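Local coordinates for GH18 chiitnase (Pseudoalteromonas aurantia, PDB 6K7Z), which probably hydrolyses internal glycosidic bonds of chitin, as an endochitinase of glycoside hydrolase family 18 built on a TIM barrel, at residues A[3-8]-A[25-30]; A[11-16]-A[260-265]; A[21-26]-A[269-274]; A[151-156]-A[183-188]. All blocks are in the same frame, centred on the assembly; numbering follows the deposited sequence.

Interaction 1: residues A[3-8]-A[25-30]; sequences KTITYY and VVNLAF
First torsions of -74° at Y7 and -60° at N27 swing each side chain away from its own carbonyl carbon and bring the two together inside the barrel. The carboxamide of N27 lies across one face of the phenol, its plane inclined at 69° to the ring. Amide nitrogen ND2 sits over the rim, 3.2 Å from Y7 CZ, while N27 CB packs over the same ring as a CH-pi contact, 3.9 Å from its centroid. The tyrosine's hydroxyl is hydrogen-bonded to D113, which holds the ring's far end. On the same side I5 and V25 lie alongside each other, pointing the same way, with I5 CG1 3.9 Å from V25 CB.

Behind these side chains runs a parallel ladder in which T6 and Y8 each use both N and O. The bond from N27 N to T6 O, at 2.8 Å, is almost straight; that from V25 N to T4 O is longer at 3.2 Å. T6 and V26 occupy the outer face with Y8 and L28, where T6 CG2 meets V26 CG2 at 4.0 Å. T6 OG1 turns to N259, and Y8 OH to the carbonyl of V13.

These are adjoining parallel strands of the TIM barrel: strand 256-260 pairs with the far edge of 3-8, strand 71-77 with 25-33, and strand 183-187 faces I5 and Y7 across the interior.

Interaction 2: residues A[11-16]-A[260-265]; sequences GAVPLI and WQFSSD
V13 and S263 join two loops at the C-terminal rim of the TIM barrel, the one that follows the first strand, 3-8, and the one that follows the last, 256-260. The tight part is small. S263 OG takes the V13 N-H at 2.9 Å in a fairly straight bond (162°), and the same hydroxyl pairs with the carbonyl of S10, so one serine side chain holds two points of the opposite loop.

Both methyl groups of V13 are used. With chi1 at 178°, CG1 is directed to the aromatic ring of F262, 3.6 Å from CE2, and CG2 settles against the serine's main chain, 3.6 Å from S263 O. The phenylalanine side chain lies crosswise to the valine. F262 is buried, its ring reaching back to T6 of strand 3-8, and it opens a short 3-10 turn, 262-264, that turns S263 toward the other loop. The turn follows a cis peptide between W260 and Q261; a non-proline cis bond after the last strand is found in other GH18 barrels too.

Toward solvent the fit is slacker. A12 is exposed and touches the serine with its methyl group, CB to S263 CB at 3.9 Å; its N-H lies near S263 OG but at an angle too poor for a bond, and pairs with S10 instead. P14, also exposed, has CB directed away from the turn and meets it through its carbonyl: P14 O lies close to the plane of the F262 ring, at the edge, 3.7 Å from CE2.

Interaction 3: residues A[21-26]-A[269-274]; sequences LPYDVV and DWIKAI
I271 and Y23 meet in a CH-pi contact, the centre of an interface that has no hydrogen bond across it. The isoleucine comes down on one face of the phenol: its CG1 stands 3.6 Å from the ring centroid, close to the ring normal and displaced a little toward the rim. A chi1 of -171° carries CG1 to the side of the carbonyl carbon, and the second torsion, 56°, sets CD1 on the same side of the ring but out past its rim, 3.5 Å from Y23 CE1. The tyrosine's hydroxyl, lying under I271 CB, pairs with N259 ND2, so the ring is tied at its far end while its face is covered.

Aliphatic packing extends this patch outward. I271 CG2 lies 4.0 Å from P22 CD, the two side chains running antiparallel past one another, and 4.2 Å from L21 CD2. The extended chain of K272 runs square across the leucine, its CE 3.6 Å from L21 CD2, at the exposed border of the contact.

In TIM-barrel terms the C-terminal helix, 269-277, is here laid against the connection from the first strand to the second, a link that contains no helix of its own.

Polar bonds shape each partner separately. An inverse gamma turn is centred on P22, closed by a weak bond from Y23 N to L21 O, and the proline's carbonyl pairs with T4 OG1. At the start of the helix, the two carboxylate oxygens of D265 bind the backbone N-H groups of W270 and I271, one each.

Interaction 4: residues A[151-156]-A[183-188]; sequences IISHAP and WLNVQF
I151 and S153 both lie over one face of the W183 indole, each above a different ring. The I151 side chain is set nearly perpendicular to that of the tryptophan, with CG2 3.9 Å from the centroid of the six-membered ring; S153 CB stands equally far from the centroid of the five-membered ring. A chi1 of 58° sets W183 CG between the backbone N and the carbonyl carbon, and the indole beyond it turns toward the neighbouring strand. N185 meets that indole differently, its CG in plane at the edge.

The indole NE1, the S153 hydroxyl and N185 ND2 converge on one water, which accepts from W183 NE1 at 3.1 Å and donates to S153 OG at 2.9 Å. S153 OG also binds D113, and N185 ND2 makes a weak bond to the same carboxylate.

The two strands are consecutive in the barrel, joined by a beta-alpha-beta crossover through helix 169-177. D113 belongs to the sequence 110-117, which matches the DxxDxDxE signature of family 18, so this face probably borders the catalytic centre.

On the other side of the sheet, P156 lies roughly perpendicular to L184, with P156 CD 3.9 Å from L184 CB. H154 also turns outward, its ring nitrogens held by Y170 and T138. Between the strands N185 N reaches H154 O at 2.7 Å, whereas W183 N, where the pairing is loose, is buried without a partner. Farther along, the Q187 side chain, extended beyond CG, brings NE2 to A155 O at 3.0 Å in a bent bond (141°), and this amide nitrogen also bonds E117, the last residue of the signature.

In the fold
Interactions 1 and 4 are buried strand pairs of one barrel, facing each other across its interior: I5 of the first packs on W183 and N185 of the second. Both combine parallel backbone ladders with polar side chains turned inward, and both reach D113. Interactions 2 and 3 have their centres about 16 Å from that of the chain and bring the end of the chain against its beginning. Interaction 2 is a surface contact that combines one serine bond with the packing of V13 on F262, interaction 3 a partly buried, apolar packing of helix on loop without hydrogen bonds. D265 and F262 connect these two, while interaction 3 shares V25 and V26 with interaction 1.

Interaction 1: residues A[3-8]-A[25-30]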
# COMPACT_ATOMS: atom_id res chain seq x y z
N LYS A 3 -13.32 1.05 -2.05
CA LYS A 3 -12.37 0.90 -3.15
C LYS A 3 -11.78 -0.50 -3.09
O LYS A 3 -11.67 -1.01 -2.04
CB LYS A 3 -11.20 1.83 -2.91
CG LYS A 3 -11.38 3.29 -3.20
CD LYS A 3 -10.18 4.08 -2.72
CE LYS A 3 -10.44 5.57 -2.68
NZ LYS A 3 -11.72 5.96 -2.13
N THR A 4 -11.38 -1.04 -4.22
CA THR A 4 -10.71 -2.33 -4.34
C THR A 4 -9.31 -2.06 -4.87
O THR A 4 -9.15 -1.37 -5.80
CB THR A 4 -11.48 -3.33 -5.18
OG1 THR A 4 -11.82 -2.77 -6.41
CG2 THR A 4 -12.71 -3.74 -4.40
N ILE A 5 -8.33 -2.63 -4.18
CA ILE A 5 -6.93 -2.34 -4.44
C ILE A 5 -6.16 -3.65 -4.49
O ILE A 5 -6.44 -4.57 -3.72
CB ILE A 5 -6.37 -1.40 -3.36
CG1 ILE A 5 -7.22 -0.13 -3.31
CG2 ILE A 5 -4.89 -1.05 -3.62
CD1 ILE A 5 -6.72 0.91 -2.39
N THR A 6 -5.21 -3.75 -5.42
CA THR A 6 -4.35 -4.93 -5.44
C THR A 6 -2.93 -4.50 -5.72
O THR A 6 -2.69 -3.45 -6.32
CB THR A 6 -4.82 -5.97 -6.48
OG1 THR A 6 -4.01 -7.15 -6.38
CG2 THR A 6 -4.76 -5.41 -7.91
N TYR A 7 -1.98 -5.32 -5.28
CA TYR A 7 -0.57 -5.18 -5.64
C TYR A 7 -0.21 -6.12 -6.77
O TYR A 7 -0.61 -7.29 -6.79
CB TYR A 7 0.35 -5.47 -4.45
CG TYR A 7 0.37 -4.37 -3.43
CD1 TYR A 7 -0.64 -4.27 -2.47
CD2 TYR A 7 1.39 -3.43 -3.42
CE1 TYR A 7 -0.64 -3.26 -1.54
CE2 TYR A 7 1.40 -2.41 -2.47
CZ TYR A 7 0.38 -2.34 -1.54
OH TYR A 7 0.37 -1.35 -0.61
N TYR A 8 0.57 -5.62 -7.73
CA TYR A 8 1.06 -6.44 -8.82
C TYR A 8 2.58 -6.56 -8.67
O TYR A 8 3.31 -5.60 -8.91
CB TYR A 8 0.68 -5.83 -10.17
CG TYR A 8 1.01 -6.72 -11.35
CD1 TYR A 8 0.13 -7.72 -11.73
CD2 TYR A 8 2.18 -6.56 -12.08
CE1 TYR A 8 0.39 -8.53 -12.81
CE2 TYR A 8 2.45 -7.39 -13.17
CZ TYR A 8 1.55 -8.38 -13.52
OH TYR A 8 1.77 -9.23 -14.60
N VAL A 25 -7.77 0.49 -7.98
CA VAL A 25 -6.38 0.91 -7.89
C VAL A 25 -5.49 -0.31 -8.03
O VAL A 25 -5.73 -1.34 -7.39
CB VAL A 25 -6.08 1.61 -6.55
CG1 VAL A 25 -4.64 2.10 -6.51
CG2 VAL A 25 -7.05 2.76 -6.31
N VAL A 26 -4.44 -0.19 -8.83
CA VAL A 26 -3.42 -1.22 -8.94
C VAL A 26 -2.10 -0.60 -8.53
O VAL A 26 -1.68 0.42 -9.10
CB VAL A 26 -3.34 -1.80 -10.36
CG1 VAL A 26 -2.11 -2.68 -10.49
CG2 VAL A 26 -4.62 -2.58 -10.67
N ASN A 27 -1.44 -1.20 -7.53
CA ASN A 27 -0.13 -0.78 -7.07
C ASN A 27 0.93 -1.65 -7.74
O ASN A 27 0.99 -2.85 -7.49
CB ASN A 27 0.02 -0.91 -5.55
CG ASN A 27 -0.99 -0.08 -4.78
OD1 ASN A 27 -1.42 0.97 -5.24
ND2 ASN A 27 -1.34 -0.54 -3.58
N LEU A 28 1.77 -1.04 -8.58
CA LEU A 28 2.87 -1.79 -9.18
C LEU A 28 4.00 -1.91 -8.16
O LEU A 28 4.48 -0.91 -7.64
CB LEU A 28 3.35 -1.11 -10.46
CG LEU A 28 2.23 -0.75 -11.44
CD1 LEU A 28 2.79 0.05 -12.60
CD2 LEU A 28 1.53 -2.03 -11.94
N ALA A 29 4.41 -3.14 -7.88
CA ALA A 29 5.44 -3.41 -6.88
C ALA A 29 6.69 -4.05 -7.50
O ALA A 29 6.57 -5.10 -8.13
CB ALA A 29 4.86 -4.34 -5.81
N PHE A 30 7.90 -3.50 -7.32
CA PHE A 30 8.21 -2.35 -6.49
C PHE A 30 9.24 -1.45 -7.16
O PHE A 30 9.97 -1.85 -8.08
CB PHE A 30 8.81 -2.76 -5.13
CG PHE A 30 7.85 -3.43 -4.20
CD1 PHE A 30 6.91 -2.69 -3.51
CD2 PHE A 30 7.92 -4.80 -3.98
CE1 PHE A 30 6.03 -3.31 -2.62
CE2 PHE A 30 7.04 -5.42 -3.10
CZ PHE A 30 6.10 -4.68 -2.42

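Interaction 2: residues A[11-16]-A[260-265]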
# COMPACT_ATOMS: atom_id res chain seq x y z
N GLY A 11 4.24 -11.85 -12.00
CA GLY A 11 3.62 -11.69 -13.30
C GLY A 11 2.85 -12.89 -13.82
O GLY A 11 2.60 -12.97 -15.03
N ALA A 12 2.45 -13.81 -12.93
CA ALA A 12 1.84 -15.07 -13.37
C ALA A 12 0.53 -14.85 -14.13
O ALA A 12 0.16 -15.67 -14.97
CB ALA A 12 1.60 -15.99 -12.17
N VAL A 13 -0.18 -13.77 -13.84
CA VAL A 13 -1.38 -13.37 -14.57
C VAL A 13 -1.05 -12.08 -15.31
O VAL A 13 -0.51 -11.15 -14.70
CB VAL A 13 -2.58 -13.16 -13.62
CG1 VAL A 13 -3.81 -12.69 -14.41
CG2 VAL A 13 -2.89 -14.44 -12.85
N PRO A 14 -1.33 -12.00 -16.62
CA PRO A 14 -1.00 -10.77 -17.37
C PRO A 14 -1.64 -9.53 -16.74
O PRO A 14 -2.79 -9.55 -16.32
CB PRO A 14 -1.58 -11.04 -18.76
CG PRO A 14 -1.59 -12.53 -18.88
CD PRO A 14 -1.85 -13.06 -17.49
N LEU A 15 -0.87 -8.44 -16.70
CA LEU A 15 -1.36 -7.27 -15.98
C LEU A 15 -2.62 -6.71 -16.61
O LEU A 15 -3.50 -6.20 -15.90
CB LEU A 15 -0.29 -6.19 -15.93
CG LEU A 15 -0.64 -4.88 -15.24
CD1 LEU A 15 -0.94 -5.09 -13.77
CD2 LEU A 15 0.54 -3.91 -15.42
N ILE A 16 -2.74 -6.78 -17.93
CA ILE A 16 -3.91 -6.21 -18.58
C ILE A 16 -5.21 -6.86 -18.12
O ILE A 16 -6.27 -6.25 -18.24
CB ILE A 16 -3.74 -6.28 -20.11
CG1 ILE A 16 -4.70 -5.30 -20.80
CG2 ILE A 16 -3.90 -7.71 -20.58
CD1 ILE A 16 -4.21 -4.83 -22.12
N TRP A 260 -2.91 -8.78 -1.38
CA TRP A 260 -1.61 -9.23 -1.87
C TRP A 260 -1.85 -10.66 -2.32
O TRP A 260 -2.21 -11.49 -1.48
CB TRP A 260 -0.54 -9.16 -0.77
CG TRP A 260 0.81 -9.59 -1.27
CD1 TRP A 260 1.30 -10.87 -1.31
CD2 TRP A 260 1.81 -8.76 -1.86
NE1 TRP A 260 2.57 -10.87 -1.86
CE2 TRP A 260 2.90 -9.58 -2.21
CE3 TRP A 260 1.89 -7.38 -2.11
CZ2 TRP A 260 4.06 -9.08 -2.81
CZ3 TRP A 260 3.04 -6.88 -2.69
CH2 TRP A 260 4.11 -7.73 -3.05
N GLN A 261 -1.72 -10.97 -3.60
CA GLN A 261 -1.42 -10.04 -4.68
C GLN A 261 -2.19 -10.50 -5.93
O GLN A 261 -2.72 -11.62 -5.96
CB GLN A 261 0.08 -9.99 -4.97
CG GLN A 261 0.69 -11.35 -5.37
CD GLN A 261 2.12 -11.21 -5.89
OE1 GLN A 261 2.39 -10.43 -6.80
NE2 GLN A 261 3.04 -11.96 -5.29
N PHE A 262 -2.20 -9.64 -6.95
CA PHE A 262 -3.04 -9.84 -8.13
C PHE A 262 -2.88 -11.22 -8.75
O PHE A 262 -3.87 -11.91 -9.04
CB PHE A 262 -2.73 -8.74 -9.15
CG PHE A 262 -3.51 -8.88 -10.42
CD1 PHE A 262 -4.85 -8.51 -10.46
CD2 PHE A 262 -2.92 -9.39 -11.56
CE1 PHE A 262 -5.58 -8.65 -11.63
CE2 PHE A 262 -3.63 -9.53 -12.74
CZ PHE A 262 -4.96 -9.15 -12.78
N SER A 263 -1.64 -11.64 -8.99
CA SER A 263 -1.44 -12.86 -9.79
C SER A 263 -1.75 -14.14 -9.02
O SER A 263 -1.60 -15.23 -9.58
CB SER A 263 -0.01 -12.91 -10.32
OG SER A 263 0.11 -12.07 -11.46
N SER A 264 -2.18 -14.03 -7.77
CA SER A 264 -2.61 -15.20 -7.02
C SER A 264 -4.10 -15.49 -7.18
O SER A 264 -4.56 -16.53 -6.69
CB SER A 264 -2.30 -15.02 -5.54
OG SER A 264 -0.92 -14.93 -5.33
N ASP A 265 -4.85 -14.61 -7.83
CA ASP A 265 -6.31 -14.69 -7.88
C ASP A 265 -6.74 -15.27 -9.23
O ASP A 265 -6.81 -14.55 -10.23
CB ASP A 265 -6.95 -13.33 -7.66
CG ASP A 265 -8.45 -13.37 -7.79
OD1 ASP A 265 -9.02 -14.49 -7.72
OD2 ASP A 265 -9.05 -12.29 -7.96

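Interaction 3: residues A[21-26]-A[269-274]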
# COMPACT_ATOMS: atom_id res chain seq x y z
N LEU A 21 -11.45 -6.27 -14.52
CA LEU A 21 -11.87 -6.73 -13.21
C LEU A 21 -12.27 -5.54 -12.35
O LEU A 21 -11.93 -4.39 -12.66
CB LEU A 21 -10.74 -7.53 -12.55
CG LEU A 21 -10.60 -8.88 -13.26
CD1 LEU A 21 -9.29 -9.54 -12.86
CD2 LEU A 21 -11.79 -9.77 -12.93
N PRO A 22 -13.02 -5.77 -11.29
CA PRO A 22 -13.54 -4.64 -10.50
C PRO A 22 -12.53 -4.11 -9.49
O PRO A 22 -12.78 -4.07 -8.27
CB PRO A 22 -14.78 -5.26 -9.84
CG PRO A 22 -14.43 -6.69 -9.67
CD PRO A 22 -13.59 -7.06 -10.86
N TYR A 23 -11.36 -3.70 -9.99
CA TYR A 23 -10.36 -2.99 -9.20
C TYR A 23 -10.47 -1.49 -9.44
O TYR A 23 -10.74 -1.05 -10.56
CB TYR A 23 -8.94 -3.43 -9.54
CG TYR A 23 -8.57 -4.77 -8.96
CD1 TYR A 23 -8.43 -4.93 -7.58
CD2 TYR A 23 -8.35 -5.87 -9.78
CE1 TYR A 23 -8.11 -6.16 -7.03
CE2 TYR A 23 -8.02 -7.11 -9.25
CZ TYR A 23 -7.89 -7.24 -7.88
OH TYR A 23 -7.56 -8.47 -7.36
N ASP A 24 -10.25 -0.72 -8.39
CA ASP A 24 -10.13 0.72 -8.54
C ASP A 24 -8.69 1.18 -8.65
O ASP A 24 -8.41 2.15 -9.36
CB ASP A 24 -10.81 1.44 -7.38
CG ASP A 24 -12.28 1.15 -7.31
OD1 ASP A 24 -12.97 1.36 -8.33
OD2 ASP A 24 -12.75 0.69 -6.24
N VAL A 25 -7.77 0.49 -7.98
CA VAL A 25 -6.38 0.91 -7.89
C VAL A 25 -5.49 -0.31 -8.03
O VAL A 25 -5.73 -1.34 -7.39
CB VAL A 25 -6.08 1.61 -6.55
CG1 VAL A 25 -4.64 2.10 -6.51
CG2 VAL A 25 -7.05 2.76 -6.31
N VAL A 26 -4.44 -0.19 -8.83
CA VAL A 26 -3.42 -1.22 -8.94
C VAL A 26 -2.10 -0.60 -8.53
O VAL A 26 -1.68 0.42 -9.10
CB VAL A 26 -3.34 -1.80 -10.36
CG1 VAL A 26 -2.11 -2.68 -10.49
CG2 VAL A 26 -4.62 -2.58 -10.67
N ASP A 269 -11.68 -14.50 -9.55
CA ASP A 269 -12.84 -14.90 -8.75
C ASP A 269 -12.84 -14.23 -7.38
O ASP A 269 -13.90 -13.86 -6.87
CB ASP A 269 -12.86 -16.42 -8.57
CG ASP A 269 -13.15 -17.14 -9.85
OD1 ASP A 269 -13.73 -16.52 -10.78
OD2 ASP A 269 -12.81 -18.33 -9.93
N TRP A 270 -11.67 -14.09 -6.76
CA TRP A 270 -11.60 -13.48 -5.42
C TRP A 270 -12.08 -12.04 -5.46
O TRP A 270 -12.94 -11.64 -4.66
CB TRP A 270 -10.16 -13.56 -4.89
CG TRP A 270 -9.92 -13.21 -3.43
CD1 TRP A 270 -9.76 -14.09 -2.40
CD2 TRP A 270 -9.73 -11.90 -2.87
NE1 TRP A 270 -9.51 -13.42 -1.23
CE2 TRP A 270 -9.49 -12.07 -1.48
CE3 TRP A 270 -9.75 -10.60 -3.39
CZ2 TRP A 270 -9.28 -11.01 -0.62
CZ3 TRP A 270 -9.54 -9.54 -2.53
CH2 TRP A 270 -9.31 -9.74 -1.16
N ILE A 271 -11.56 -11.24 -6.40
CA ILE A 271 -11.95 -9.84 -6.42
C ILE A 271 -13.40 -9.69 -6.83
O ILE A 271 -14.10 -8.81 -6.33
CB ILE A 271 -11.01 -9.01 -7.32
CG1 ILE A 271 -11.31 -7.51 -7.16
CG2 ILE A 271 -11.13 -9.40 -8.80
CD1 ILE A 271 -11.21 -7.02 -5.74
N LYS A 272 -13.91 -10.58 -7.69
CA LYS A 272 -15.32 -10.50 -8.04
C LYS A 272 -16.21 -10.73 -6.82
O LYS A 272 -17.17 -9.98 -6.59
CB LYS A 272 -15.64 -11.50 -9.15
CG LYS A 272 -15.12 -11.09 -10.53
CD LYS A 272 -15.42 -12.21 -11.54
CE LYS A 272 -14.55 -12.10 -12.76
NZ LYS A 272 -14.82 -13.19 -13.75
N ALA A 273 -15.90 -11.74 -6.01
CA ALA A 273 -16.72 -12.02 -4.83
C ALA A 273 -16.59 -10.91 -3.78
O ALA A 273 -17.58 -10.51 -3.16
CB ALA A 273 -16.35 -13.38 -4.24
N ILE A 274 -15.39 -10.40 -3.58
CA ILE A 274 -15.19 -9.36 -2.62
C ILE A 274 -15.89 -8.09 -3.07
O ILE A 274 -16.53 -7.46 -2.31
CB ILE A 274 -13.68 -9.08 -2.41
CG1 ILE A 274 -13.09 -10.20 -1.61
CG2 ILE A 274 -13.41 -7.76 -1.74
CD1 ILE A 274 -13.46 -10.17 -0.16

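Interaction 4: residues A[151-156]-A[183-188]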
# COMPACT_ATOMS: atom_id res chain seq x y z
N ILE A 151 -2.43 10.42 -6.29
CA ILE A 151 -2.70 9.63 -5.10
C ILE A 151 -1.39 9.41 -4.36
O ILE A 151 -0.36 9.11 -4.98
CB ILE A 151 -3.34 8.27 -5.46
CG1 ILE A 151 -4.69 8.49 -6.16
CG2 ILE A 151 -3.51 7.39 -4.22
CD1 ILE A 151 -5.77 8.97 -5.22
N ILE A 152 -1.44 9.54 -3.04
CA ILE A 152 -0.36 9.10 -2.15
C ILE A 152 -1.01 8.19 -1.12
O ILE A 152 -1.82 8.65 -0.31
CB ILE A 152 0.38 10.26 -1.47
CG1 ILE A 152 1.02 11.17 -2.51
CG2 ILE A 152 1.46 9.72 -0.53
CD1 ILE A 152 1.72 12.39 -1.90
N SER A 153 -0.68 6.91 -1.17
CA SER A 153 -1.10 5.98 -0.13
C SER A 153 0.12 5.49 0.63
O SER A 153 1.26 5.67 0.18
CB SER A 153 -1.88 4.80 -0.74
OG SER A 153 -1.10 4.08 -1.67
N HIS A 154 -0.12 4.93 1.81
CA HIS A 154 0.86 4.18 2.59
C HIS A 154 0.28 2.80 2.87
O HIS A 154 -0.93 2.60 2.77
CB HIS A 154 1.19 4.86 3.93
CG HIS A 154 1.89 6.17 3.81
ND1 HIS A 154 3.14 6.40 4.34
CD2 HIS A 154 1.51 7.34 3.25
CE1 HIS A 154 3.50 7.65 4.11
NE2 HIS A 154 2.53 8.24 3.44
N ALA A 155 1.14 1.86 3.29
CA ALA A 155 0.71 0.48 3.52
C ALA A 155 1.19 -0.01 4.89
O ALA A 155 1.99 -0.94 4.98
CB ALA A 155 1.22 -0.45 2.41
N PRO A 156 0.68 0.59 5.96
CA PRO A 156 1.16 0.23 7.30
C PRO A 156 0.65 -1.12 7.77
O PRO A 156 -0.38 -1.63 7.32
CB PRO A 156 0.61 1.35 8.18
CG PRO A 156 -0.64 1.76 7.48
CD PRO A 156 -0.32 1.67 6.02
N TRP A 183 -5.16 7.31 1.45
CA TRP A 183 -5.64 6.20 2.27
C TRP A 183 -4.46 5.35 2.73
O TRP A 183 -3.33 5.50 2.25
CB TRP A 183 -6.65 5.33 1.52
CG TRP A 183 -6.13 4.74 0.25
CD1 TRP A 183 -5.35 3.62 0.11
CD2 TRP A 183 -6.38 5.21 -1.08
NE1 TRP A 183 -5.09 3.38 -1.21
CE2 TRP A 183 -5.71 4.35 -1.97
CE3 TRP A 183 -7.11 6.28 -1.61
CZ2 TRP A 183 -5.74 4.52 -3.34
CZ3 TRP A 183 -7.14 6.45 -2.98
CH2 TRP A 183 -6.45 5.59 -3.83
N LEU A 184 -4.75 4.46 3.67
CA LEU A 184 -3.79 3.51 4.21
C LEU A 184 -4.20 2.11 3.78
O LEU A 184 -5.35 1.71 4.00
CB LEU A 184 -3.77 3.56 5.74
CG LEU A 184 -3.48 4.90 6.42
CD1 LEU A 184 -3.54 4.71 7.94
CD2 LEU A 184 -2.11 5.44 5.97
N ASN A 185 -3.27 1.37 3.18
CA ASN A 185 -3.49 -0.04 2.87
C ASN A 185 -3.00 -0.85 4.06
O ASN A 185 -1.83 -1.22 4.13
CB ASN A 185 -2.75 -0.44 1.60
CG ASN A 185 -3.24 0.30 0.36
OD1 ASN A 185 -4.44 0.38 0.10
ND2 ASN A 185 -2.29 0.84 -0.41
N VAL A 186 -3.88 -1.10 5.03
CA VAL A 186 -3.47 -1.79 6.26
C VAL A 186 -3.27 -3.28 5.97
O VAL A 186 -4.18 -3.95 5.48
CB VAL A 186 -4.49 -1.58 7.39
CG1 VAL A 186 -3.98 -2.24 8.67
CG2 VAL A 186 -4.77 -0.09 7.61
N GLN A 187 -2.09 -3.80 6.30
CA GLN A 187 -1.76 -5.20 6.02
C GLN A 187 -2.20 -6.06 7.20
O GLN A 187 -1.44 -6.29 8.14
CB GLN A 187 -0.27 -5.36 5.76
CG GLN A 187 0.31 -4.40 4.75
CD GLN A 187 1.76 -4.71 4.42
OE1 GLN A 187 2.19 -5.86 4.53
NE2 GLN A 187 2.52 -3.69 4.01
N PHE A 188 -3.43 -6.57 7.13
CA PHE A 188 -3.89 -7.44 8.19
C PHE A 188 -3.39 -8.87 7.96
O PHE A 188 -4.17 -9.82 7.93
CB PHE A 188 -5.42 -7.41 8.30
CG PHE A 188 -5.96 -6.12 8.89
CD1 PHE A 188 -5.77 -5.83 10.23
CD2 PHE A 188 -6.63 -5.19 8.09
CE1 PHE A 188 -6.25 -4.65 10.78
CE2 PHE A 188 -7.12 -4.01 8.64
CZ PHE A 188 -6.92 -3.74 9.99
O HOH W 1 -2.87 2.20 -3.05